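Local coordinates for protein diacylglycerol kinase (PDB 3S40) that probably phosphorylates diacylglycerol or a related lipid, using a nucleoside triphosphate, as a bacterial member of the diacylglycerol kinase family, at residues 94-99 with 111-116; 117-122 with 296-301. All blocks are in the same frame, centred on the assembly; numbering follows the deposited sequence.

Contact 1: 94-99 with 111-116; sequences IIPGGT and QNIAEA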
ATOM      1  N   ILE A  94       9.916   0.429  -5.643  1.00 22.09           N
ATOM      2  CA  ILE A  94       9.381   1.789  -5.591  1.00 17.73           C
ATOM      3  C   ILE A  94      10.499   2.754  -5.290  1.00 24.02           C
ATOM      4  O   ILE A  94      11.283   2.524  -4.386  1.00 25.90           O
ATOM      5  CB  ILE A  94       8.329   1.935  -4.449  1.00 27.78           C
ATOM      6  CG1 ILE A  94       7.162   0.963  -4.661  1.00 20.96           C
ATOM      7  CG2 ILE A  94       7.834   3.383  -4.340  1.00 18.34           C
ATOM      8  CD1 ILE A  94       6.219   0.908  -3.469  1.00 29.30           C
ATOM      9  N   ILE A  95      10.585   3.826  -6.063  1.00 20.35           N
ATOM     10  CA  ILE A  95      11.392   4.954  -5.666  1.00 18.58           C
ATOM     11  C   ILE A  95      10.392   6.025  -5.353  1.00 22.27           C
ATOM     12  O   ILE A  95       9.611   6.411  -6.208  1.00 24.51           O
ATOM     13  CB  ILE A  95      12.339   5.421  -6.758  1.00 24.04           C
ATOM     14  CG1 ILE A  95      13.266   4.277  -7.158  1.00 17.89           C
ATOM     15  CG2 ILE A  95      13.156   6.618  -6.248  1.00 19.20           C
ATOM     16  CD1 ILE A  95      14.038   4.548  -8.441  1.00 19.25           C
ATOM     17  N   PRO A  96      10.398   6.492  -4.103  1.00 24.49           N
ATOM     18  CA  PRO A  96       9.359   7.381  -3.569  1.00 29.49           C
ATOM     19  C   PRO A  96       9.406   8.751  -4.245  1.00 29.73           C
ATOM     20  O   PRO A  96      10.407   9.423  -4.153  1.00 34.41           O
ATOM     21  CB  PRO A  96       9.711   7.481  -2.079  1.00 33.58           C
ATOM     22  CG  PRO A  96      11.180   7.215  -2.024  1.00 32.50           C
ATOM     23  CD  PRO A  96      11.480   6.240  -3.146  1.00 18.84           C
ATOM     24  N   GLY A  97       8.334   9.147  -4.922  1.00 29.12           N
ATOM     25  CA  GLY A  97       8.329  10.406  -5.639  1.00 34.97           C
ATOM     26  C   GLY A  97       7.136  11.271  -5.300  1.00 39.12           C
ATOM     27  O   GLY A  97       6.840  12.233  -6.009  1.00 39.14           O
ATOM     28  N   GLY A  98       6.450  10.929  -4.212  1.00 32.64           N
ATOM     29  CA  GLY A  98       5.299  11.690  -3.759  1.00 27.18           C
ATOM     30  C   GLY A  98       5.617  12.314  -2.415  1.00 36.07           C
ATOM     31  O   GLY A  98       6.787  12.453  -2.059  1.00 33.17           O
ATOM     32  N   THR A  99       4.587  12.683  -1.660  1.00 37.01           N
ATOM     33  CA  THR A  99       4.807  13.216  -0.320  1.00 47.68           C
ATOM     34  C   THR A  99       4.673  12.128   0.757  1.00 43.67           C
ATOM     35  O   THR A  99       5.464  12.086   1.697  1.00 41.49           O
ATOM     36  CB  THR A  99       3.890  14.416  -0.019  1.00 57.93           C
ATOM     37  OG1 THR A  99       2.521  14.017  -0.129  1.00 67.04           O
ATOM     38  CG2 THR A  99       4.166  15.550  -1.007  1.00 57.78           C
ATOM     39  N   GLN A 111      13.860   7.488   1.935  1.00 22.91           N
ATOM     40  CA  GLN A 111      13.064   8.520   1.276  1.00 32.48           C
ATOM     41  C   GLN A 111      13.931   9.466   0.421  1.00 33.21           C
ATOM     42  O   GLN A 111      13.421  10.243  -0.383  1.00 32.27           O
ATOM     43  CB  GLN A 111      12.203   9.281   2.299  1.00 46.43           C
ATOM     44  CG  GLN A 111      11.103   8.422   2.942  1.00 42.42           C
ATOM     45  CD  GLN A 111      10.094   7.888   1.917  1.00 39.35           C
ATOM     46  OE1 GLN A 111       9.326   8.658   1.339  1.00 35.76           O
ATOM     47  NE2 GLN A 111      10.102   6.562   1.689  1.00 31.19           N
ATOM     48  N   ASN A 112      15.241   9.379   0.594  1.00 23.25           N
ATOM     49  CA  ASN A 112      16.184  10.027  -0.315  1.00 30.95           C
ATOM     50  C   ASN A 112      16.237   9.188  -1.590  1.00 35.68           C
ATOM     51  O   ASN A 112      16.635   8.012  -1.553  1.00 26.59           O
ATOM     52  CB  ASN A 112      17.568  10.098   0.353  1.00 33.19           C
ATOM     53  CG  ASN A 112      18.666  10.549  -0.599  1.00 45.30           C
ATOM     54  OD1 ASN A 112      18.970   9.883  -1.586  1.00 51.27           O
ATOM     55  ND2 ASN A 112      19.291  11.671  -0.280  1.00 48.45           N
ATOM     56  N   ILE A 113      15.822   9.766  -2.716  1.00 26.53           N
ATOM     57  CA  ILE A 113      15.626   8.948  -3.913  1.00 23.91           C
ATOM     58  C   ILE A 113      16.922   8.339  -4.424  1.00 28.31           C
ATOM     59  O   ILE A 113      16.907   7.233  -4.958  1.00 27.31           O
ATOM     60  CB  ILE A 113      14.885   9.688  -5.028  1.00 30.61           C
ATOM     61  CG1 ILE A 113      15.703  10.878  -5.530  1.00 25.77           C
ATOM     62  CG2 ILE A 113      13.510  10.134  -4.532  1.00 25.03           C
ATOM     63  CD1 ILE A 113      15.019  11.619  -6.661  1.00 27.98           C
ATOM     64  N   ALA A 114      18.046   9.030  -4.232  1.00 25.47           N
ATOM     65  CA  ALA A 114      19.335   8.463  -4.624  1.00 28.26           C
ATOM     66  C   ALA A 114      19.587   7.166  -3.859  1.00 26.95           C
ATOM     67  O   ALA A 114      20.022   6.169  -4.436  1.00 28.37           O
ATOM     68  CB  ALA A 114      20.484   9.468  -4.379  1.00 23.68           C
ATOM     69  N   GLU A 115      19.336   7.199  -2.550  1.00 25.00           N
ATOM     70  CA  GLU A 115      19.504   6.020  -1.686  1.00 36.32           C
ATOM     71  C   GLU A 115      18.523   4.896  -2.022  1.00 31.51           C
ATOM     72  O   GLU A 115      18.877   3.715  -1.974  1.00 20.54           O
ATOM     73  CB  GLU A 115      19.359   6.404  -0.210  1.00 42.13           C
ATOM     74  CG  GLU A 115      20.459   7.332   0.288  1.00 53.75           C
ATOM     75  CD  GLU A 115      21.844   6.773   0.010  1.00 64.77           C
ATOM     76  OE1 GLU A 115      22.049   5.559   0.227  1.00 62.32           O
ATOM     77  OE2 GLU A 115      22.724   7.543  -0.439  1.00 71.93           O
ATOM     78  N   ALA A 116      17.291   5.277  -2.343  1.00 19.58           N
ATOM     79  CA  ALA A 116      16.276   4.332  -2.784  1.00 20.99           C
ATOM     80  C   ALA A 116      16.697   3.583  -4.059  1.00 29.91           C
ATOM     81  O   ALA A 116      16.432   2.391  -4.186  1.00 24.77           O
ATOM     82  CB  ALA A 116      14.943   5.060  -3.005  1.00 20.77           C
TER

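Contact 2: 117-122 with 296-301; sequences AKLITK and IYNPAV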
ATOM      1  N   ALA A 117      17.314   4.290  -5.016  1.00 21.73           N
ATOM      2  CA  ALA A 117      17.746   3.655  -6.259  1.00 15.97           C
ATOM      3  C   ALA A 117      18.878   2.665  -5.980  1.00 19.70           C
ATOM      4  O   ALA A 117      18.899   1.585  -6.524  1.00 22.97           O
ATOM      5  CB  ALA A 117      18.199   4.735  -7.318  1.00 19.69           C
ATOM      6  N   LYS A 118      19.812   3.054  -5.117  1.00 20.93           N
ATOM      7  CA  LYS A 118      20.914   2.180  -4.733  1.00 32.87           C
ATOM      8  C   LYS A 118      20.453   0.917  -3.997  1.00 24.89           C
ATOM      9  O   LYS A 118      20.963  -0.171  -4.253  1.00 23.72           O
ATOM     10  CB  LYS A 118      21.930   2.954  -3.892  1.00 33.86           C
ATOM     11  CG  LYS A 118      22.521   4.120  -4.675  1.00 55.34           C
ATOM     12  CD  LYS A 118      23.432   4.974  -3.827  1.00 70.00           C
ATOM     13  CE  LYS A 118      23.842   6.221  -4.582  1.00 77.11           C
ATOM     14  NZ  LYS A 118      24.688   7.098  -3.727  1.00 84.19           N
ATOM     15  N   LEU A 119      19.486   1.080  -3.099  1.00 24.67           N
ATOM     16  CA  LEU A 119      18.808  -0.052  -2.464  1.00 23.34           C
ATOM     17  C   LEU A 119      18.329  -1.098  -3.490  1.00 21.95           C
ATOM     18  O   LEU A 119      18.554  -2.295  -3.323  1.00 21.37           O
ATOM     19  CB  LEU A 119      17.622   0.435  -1.616  1.00 24.03           C
ATOM     20  CG  LEU A 119      16.834  -0.715  -0.956  1.00 25.42           C
ATOM     21  CD1 LEU A 119      17.639  -1.348   0.160  1.00 22.52           C
ATOM     22  CD2 LEU A 119      15.494  -0.225  -0.451  1.00 27.56           C
ATOM     23  N   ILE A 120      17.684  -0.653  -4.560  1.00 25.27           N
ATOM     24  CA  ILE A 120      17.167  -1.601  -5.556  1.00 21.13           C
ATOM     25  C   ILE A 120      18.317  -2.433  -6.091  1.00 24.77           C
ATOM     26  O   ILE A 120      18.179  -3.611  -6.391  1.00 24.49           O
ATOM     27  CB  ILE A 120      16.493  -0.854  -6.713  1.00 23.13           C
ATOM     28  CG1 ILE A 120      15.248  -0.138  -6.196  1.00 20.11           C
ATOM     29  CG2 ILE A 120      16.197  -1.810  -7.868  1.00 17.50           C
ATOM     30  CD1 ILE A 120      14.579   0.778  -7.202  1.00 22.24           C
ATOM     31  N   THR A 121      19.464  -1.782  -6.174  1.00 22.32           N
ATOM     32  CA  THR A 121      20.704  -2.354  -6.660  1.00 26.66           C
ATOM     33  C   THR A 121      21.174  -3.524  -5.788  1.00 27.60           C
ATOM     34  O   THR A 121      21.945  -4.367  -6.227  1.00 31.16           O
ATOM     35  CB  THR A 121      21.760  -1.220  -6.660  1.00 29.30           C
ATOM     36  OG1 THR A 121      21.944  -0.736  -7.993  1.00 40.94           O
ATOM     37  CG2 THR A 121      23.057  -1.633  -6.035  1.00 25.37           C
ATOM     38  N   LYS A 122      20.703  -3.576  -4.552  1.00 25.87           N
ATOM     39  CA  LYS A 122      21.116  -4.647  -3.650  1.00 23.79           C
ATOM     40  C   LYS A 122      20.234  -5.863  -3.831  1.00 23.23           C
ATOM     41  O   LYS A 122      20.530  -6.949  -3.312  1.00 28.76           O
ATOM     42  CB  LYS A 122      21.089  -4.173  -2.205  1.00 22.92           C
ATOM     43  CG  LYS A 122      22.040  -3.019  -1.903  1.00 30.99           C
ATOM     44  CD  LYS A 122      23.468  -3.325  -2.362  1.00 36.08           C
ATOM     45  CE  LYS A 122      24.421  -2.188  -1.991  1.00 51.06           C
ATOM     46  NZ  LYS A 122      25.719  -2.311  -2.716  1.00 54.21           N
ATOM     47  N   ILE A 296      11.129  -5.381  -3.815  1.00 13.63           N
ATOM     48  CA  ILE A 296      12.410  -4.943  -3.291  1.00 16.04           C
ATOM     49  C   ILE A 296      12.164  -4.264  -1.953  1.00 18.37           C
ATOM     50  O   ILE A 296      11.229  -3.482  -1.815  1.00 24.75           O
ATOM     51  CB  ILE A 296      13.079  -3.927  -4.232  1.00 17.18           C
ATOM     52  CG1 ILE A 296      13.528  -4.610  -5.527  1.00 20.99           C
ATOM     53  CG2 ILE A 296      14.271  -3.254  -3.528  1.00 16.83           C
ATOM     54  CD1 ILE A 296      14.694  -5.582  -5.357  1.00 27.07           C
ATOM     55  N   TYR A 297      13.008  -4.532  -0.969  1.00 18.62           N
ATOM     56  CA  TYR A 297      12.836  -3.864   0.309  1.00 19.56           C
ATOM     57  C   TYR A 297      14.181  -3.649   0.994  1.00 25.62           C
ATOM     58  O   TYR A 297      15.232  -4.021   0.449  1.00 19.85           O
ATOM     59  CB  TYR A 297      11.891  -4.687   1.208  1.00 20.74           C
ATOM     60  CG  TYR A 297      12.561  -5.909   1.817  1.00 22.01           C
ATOM     61  CD1 TYR A 297      12.812  -5.969   3.177  1.00 27.36           C
ATOM     62  CD2 TYR A 297      12.956  -6.989   1.020  1.00 21.04           C
ATOM     63  CE1 TYR A 297      13.420  -7.074   3.745  1.00 29.51           C
ATOM     64  CE2 TYR A 297      13.567  -8.100   1.567  1.00 24.25           C
ATOM     65  CZ  TYR A 297      13.797  -8.129   2.948  1.00 35.65           C
ATOM     66  OH  TYR A 297      14.409  -9.204   3.540  1.00 28.83           O
ATOM     67  N   ASN A 298      14.135  -3.075   2.201  1.00 17.44           N
ATOM     68  CA  ASN A 298      15.342  -2.714   2.945  1.00 16.23           C
ATOM     69  C   ASN A 298      15.470  -3.554   4.207  1.00 35.41           C
ATOM     70  O   ASN A 298      14.807  -3.268   5.199  1.00 30.53           O
ATOM     71  CB  ASN A 298      15.296  -1.242   3.338  1.00 16.96           C
ATOM     72  CG  ASN A 298      16.612  -0.756   3.905  1.00 37.31           C
ATOM     73  OD1 ASN A 298      17.564  -1.535   4.046  1.00 34.67           O
ATOM     74  ND2 ASN A 298      16.683   0.541   4.227  1.00 28.18           N
ATOM     75  N   PRO A 299      16.320  -4.589   4.181  1.00 35.40           N
ATOM     76  CA  PRO A 299      16.429  -5.448   5.367  1.00 42.75           C
ATOM     77  C   PRO A 299      17.142  -4.736   6.532  1.00 34.29           C
ATOM     78  O   PRO A 299      17.002  -5.149   7.675  1.00 47.32           O
ATOM     79  CB  PRO A 299      17.254  -6.647   4.868  1.00 45.75           C
ATOM     80  CG  PRO A 299      17.476  -6.426   3.389  1.00 36.97           C
ATOM     81  CD  PRO A 299      17.292  -4.965   3.143  1.00 34.36           C
ATOM     82  N   ALA A 300      17.873  -3.663   6.244  1.00 45.96           N
ATOM     83  CA  ALA A 300      18.538  -2.890   7.296  1.00 45.48           C
ATOM     84  C   ALA A 300      17.539  -2.118   8.153  1.00 46.75           C
ATOM     85  O   ALA A 300      17.858  -1.678   9.258  1.00 48.57           O
ATOM     86  CB  ALA A 300      19.545  -1.937   6.687  1.00 47.81           C
ATOM     87  N   VAL A 301      16.331  -1.952   7.629  1.00 46.41           N
ATOM     88  CA  VAL A 301      15.278  -1.222   8.313  1.00 46.78           C
ATOM     89  C   VAL A 301      14.059  -2.116   8.579  1.00 50.23           C
ATOM     90  O   VAL A 301      13.327  -1.917   9.550  1.00 44.15           O
ATOM     91  CB  VAL A 301      14.864   0.026   7.497  1.00 48.97           C
ATOM     92  CG1 VAL A 301      13.617   0.676   8.079  1.00 50.86           C
ATOM     93  CG2 VAL A 301      16.022   1.030   7.430  1.00 55.92           C
TER
HETATM   94  O   HOH W   1      17.146  -4.451  -1.872  1.00 25.92           O

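Contact 1: 94-99 with 111-116
Pro96, ending strand 91-96, presses its ring between the side chain of Gln111 and the methyl of Ala116. Pro96 CD meets Ala116 CB at 3.7 Å, while CG lies beneath the face of the Gln111 amide and Pro96 CB sits off toward its oxygen, 3.6 Å from Gln111 OE1. One residue earlier, Ile95 lays CG2 against the first turn of the helix: Ile95 CG2 is 3.7 Å from Ile113 CB and 4.0 Å from Ala116 CB. The Ile95 and Ile113 side chains cross at about a right angle.

The Gln111 chain, bent at chi2 (-61°), brings its amide back over the proline. There NE2 donates to Ser104 OG and Val109 O, and OE1 accepts from Asn101. Asn112, just before Ile113, is the N-cap of helix 113-120: its OD1 accepts from Glu115 N at 2.9 Å, fairly straight at 161°. Ile31 of helix 24-38 and Phe70 of strand 66-71 pack against both Ile95 and Ile113.

A helix start thus packs on the C-terminal end of a parallel strand, as in alpha/beta folds; in related kinases, loops at such strand ends line the nucleotide site, as Gly97-Gly98 probably does here.

Contact 2: 117-122 with 296-301
Leu119 of helix 113-120 lies on Tyr297 and Asn298, and Ile296, at the end of strand 284-296, lies on Ile120; these are the apolar approaches. Ile296 presents CG2 to the helix backbone, 3.9 Å from Ile120 CA. Ile296 CG2 reaches Ile120 CG1 at 4.2 Å and, more loosely, Leu119 CG at 4.4 Å. Leu119 extends its branch with CG opposite the backbone N (chi1 178°), and both methyls come to rest on the 297-298 backbone and on Asn298. Leu119 CD1 lies 3.6 Å from Tyr297 O and Leu119 CD2 3.9 Å from Asn298 CB. The Leu119 and Asn298 side chains cross at about a right angle.

Polar coupling across the contact goes through solvent: one water lies 3.0 Å from Leu119 O and 3.0 Å from Tyr297 O, hydrogen-bonded to both and so bridging the two main chains where no direct hydrogen bond does.

Within 296-301, Asn298 OD1 accepts from Ala300 N at 3.1 Å, an Asx turn in which the donor stands well above the carbonyl plane. Asn298 ND2 donates to Gly108 O, so both ends of this buried amide are held.

Around this, Ile120 packs on Ala93 and Ile95 of strand 91-96 and on Leu66 and Ile68 of strand 66-71. Ile296 also touches Ala93, and Ala117 turns to helix 24-38.

Both contacts use helix 113-120, contact 1 at its start and contact 2 toward its end, with centres 11 Å apart. Along the chain they run in series: contact 1 is closed by residue 116, before contact 2 opens at 117, and 296-301 follows much later in the sequence. They touch directly, Ile95 CG1 lying 3.7 Å from Ile120 CD1 over strand 91-96, the outermost strand of the four-stranded parallel sheet, where Leu92 also bonds to the backbone of Ile296. Contact 1 is thus internal to the N-terminal catalytic domain, whereas contact 2 returns to the same helix from far along the sequence, so the chain just after the last strand packs back on the catalytic domain.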